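Local atomic coordinates of p1 (Rice yellow mottle virus, PDB entry 6TY2), a protein that suppresses RNA silencing and probably aids spread of the virus, here as its zinc-binding C-terminal part. Residues E3-H8 with L34-C39. Residues are numbered along the deposited sequence; the frame is centred on the assembly and turned at random.
Sequences EIDREH and LSRDAC. With ZN (zinc ion), chain C.
His8 of helix 3-24 and Cys39 of the 34-39 loop meet at a zinc ion, a worked example of how a zinc finger ties remote pieces of a small chain together where no strand is present. His8 binds the metal through NE2 at 2.0 Å and Cys39 through SG at 2.3 Å, while His44 and Cys48 complete the site, and Glu7 OE2 hydrogen-bonds the ring of His44 from the second shell. With chi1 at 168°, SG points away from the Cys39 nitrogen, which brings SG to the metal and within 3.5 Å of His8 NE2.

The buried imidazole is met from several directions. Leu34 CD2 lies 4.0 Å from His8 CD2, the two side chains nearly perpendicular, and Ile4 O, from the preceding helical turn, sits over one ring face, toward the rim. At the ring edge, in plane, comes Arg36 CG. A type I beta turn from Ser35 to Ala38 leads the chain round to Cys39.

Nearer the surface, a salt bridge joins Asp5 and Arg36. The Arg36 side chain is stretched out toward Asp5, where weak bonds from NE and NH2 share OD1, while NH2 gives a shorter one, 2.7 Å, to the syn lone pair of OD2, nearly in the guanidinium plane.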
loop_
_atom_site.group_PDB
_atom_site.type_symbol
_atom_site.label_atom_id
_atom_site.label_comp_id
_atom_site.label_asym_id
_atom_site.label_seq_id
_atom_site.Cartn_x
_atom_site.Cartn_y
_atom_site.Cartn_z
ATOM N N GLU A 3 18.479 9.724 4.574
ATOM C CA GLU A 3 17.491 9.752 3.505
ATOM C C GLU A 3 16.221 9.008 3.918
ATOM O O GLU A 3 15.126 9.396 3.529
ATOM C CB GLU A 3 18.072 9.163 2.226
ATOM C CG GLU A 3 17.111 9.172 1.051
ATOM C CD GLU A 3 16.567 10.561 0.707
ATOM O OE1 GLU A 3 17.289 11.575 0.890
ATOM O OE2 GLU A 3 15.408 10.623 0.230
ATOM N N ILE A 4 16.374 7.947 4.707
ATOM C CA ILE A 4 15.254 7.278 5.384
ATOM C C ILE A 4 14.355 8.261 6.115
ATOM O O ILE A 4 13.134 8.226 5.982
ATOM C CB ILE A 4 15.757 6.250 6.413
ATOM C CG1 ILE A 4 16.516 5.113 5.718
ATOM C CG2 ILE A 4 14.611 5.693 7.245
ATOM C CD1 ILE A 4 15.660 3.926 5.371
ATOM N N ASP A 5 14.974 9.146 6.891
ATOM C CA ASP A 5 14.235 10.121 7.675
ATOM C C ASP A 5 13.507 11.106 6.788
ATOM O O ASP A 5 12.379 11.502 7.071
ATOM C CB ASP A 5 15.177 10.867 8.606
ATOM C CG ASP A 5 15.930 9.940 9.517
ATOM O OD1 ASP A 5 15.329 9.498 10.521
ATOM O OD2 ASP A 5 17.117 9.652 9.233
ATOM N N ARG A 6 14.173 11.510 5.718
ATOM C CA ARG A 6 13.603 12.452 4.785
ATOM C C ARG A 6 12.304 11.884 4.220
ATOM O O ARG A 6 11.294 12.578 4.178
ATOM C CB ARG A 6 14.600 12.767 3.672
ATOM C CG ARG A 6 14.330 14.063 2.938
ATOM C CD ARG A 6 15.171 14.147 1.672
ATOM N NE ARG A 6 16.574 13.815 1.926
ATOM C CZ ARG A 6 17.577 14.691 1.890
ATOM N NH1 ARG A 6 17.341 15.967 1.606
ATOM N NH2 ARG A 6 18.820 14.286 2.136
ATOM N N GLU A 7 12.315 10.617 3.819
ATOM C CA GLU A 7 11.123 10.011 3.223
ATOM C C GLU A 7 10.000 9.815 4.246
ATOM O O GLU A 7 8.825 9.856 3.890
ATOM C CB GLU A 7 11.475 8.677 2.556
ATOM C CG GLU A 7 12.195 8.864 1.221
ATOM C CD GLU A 7 12.666 7.553 0.604
ATOM O OE1 GLU A 7 12.690 7.443 -0.640
ATOM O OE2 GLU A 7 13.025 6.634 1.362
ATOM N N HIS A 8 10.349 9.599 5.511
ATOM C CA HIS A 8 9.330 9.561 6.564
ATOM C C HIS A 8 8.665 10.930 6.705
ATOM O O HIS A 8 7.450 11.013 6.876
ATOM C CB HIS A 8 9.930 9.137 7.899
ATOM C CG HIS A 8 10.349 7.703 7.952
ATOM N ND1 HIS A 8 11.159 7.209 8.948
ATOM C CD2 HIS A 8 10.058 6.654 7.142
ATOM C CE1 HIS A 8 11.362 5.919 8.744
ATOM N NE2 HIS A 8 10.700 5.557 7.661
ATOM N N LEU A 34 4.521 7.570 10.268
ATOM C CA LEU A 34 5.631 6.624 10.171
ATOM C C LEU A 34 6.818 6.975 11.079
ATOM O O LEU A 34 7.120 8.151 11.316
ATOM C CB LEU A 34 6.130 6.543 8.729
ATOM C CG LEU A 34 5.366 5.810 7.634
ATOM C CD1 LEU A 34 3.966 6.358 7.444
ATOM C CD2 LEU A 34 6.152 5.948 6.349
ATOM N N SER A 35 7.500 5.943 11.563
ATOM C CA SER A 35 8.821 6.101 12.167
ATOM C C SER A 35 9.632 4.885 11.783
ATOM O O SER A 35 9.101 3.968 11.169
ATOM C CB SER A 35 8.742 6.225 13.688
ATOM O OG SER A 35 8.265 5.019 14.253
ATOM N N ARG A 36 10.907 4.865 12.156
ATOM C CA ARG A 36 11.740 3.701 11.905
ATOM C C ARG A 36 11.169 2.461 12.569
ATOM O O ARG A 36 11.400 1.349 12.117
ATOM C CB ARG A 36 13.172 3.941 12.396
ATOM C CG ARG A 36 13.921 5.007 11.615
ATOM C CD ARG A 36 15.359 5.170 12.102
ATOM N NE ARG A 36 16.009 6.330 11.491
ATOM C CZ ARG A 36 17.297 6.628 11.633
ATOM N NH1 ARG A 36 18.085 5.850 12.365
ATOM N NH2 ARG A 36 17.800 7.702 11.041
ATOM N N ASP A 37 10.416 2.642 13.640
ATOM C CA ASP A 37 9.912 1.493 14.382
ATOM C C ASP A 37 8.522 1.010 13.939
ATOM O O ASP A 37 8.011 0.026 14.471
ATOM C CB ASP A 37 9.925 1.820 15.871
ATOM C CG ASP A 37 11.316 2.202 16.359
ATOM O OD1 ASP A 37 12.289 1.437 16.112
ATOM O OD2 ASP A 37 11.433 3.284 16.961
ATOM N N ALA A 38 7.932 1.688 12.958
ATOM C CA ALA A 38 6.735 1.192 12.287
ATOM C C ALA A 38 6.573 1.970 10.996
ATOM O O ALA A 38 6.153 3.121 11.006
ATOM C CB ALA A 38 5.490 1.326 13.173
ATOM N N CYS A 39 6.907 1.320 9.886
ATOM C CA CYS A 39 7.027 1.978 8.589
ATOM C C CYS A 39 6.408 1.139 7.465
ATOM O O CYS A 39 6.547 -0.080 7.463
ATOM C CB CYS A 39 8.508 2.241 8.327
ATOM S SG CYS A 39 8.960 2.734 6.705
HETATM ZN ZN ZN C . 11.052 3.656 6.978
#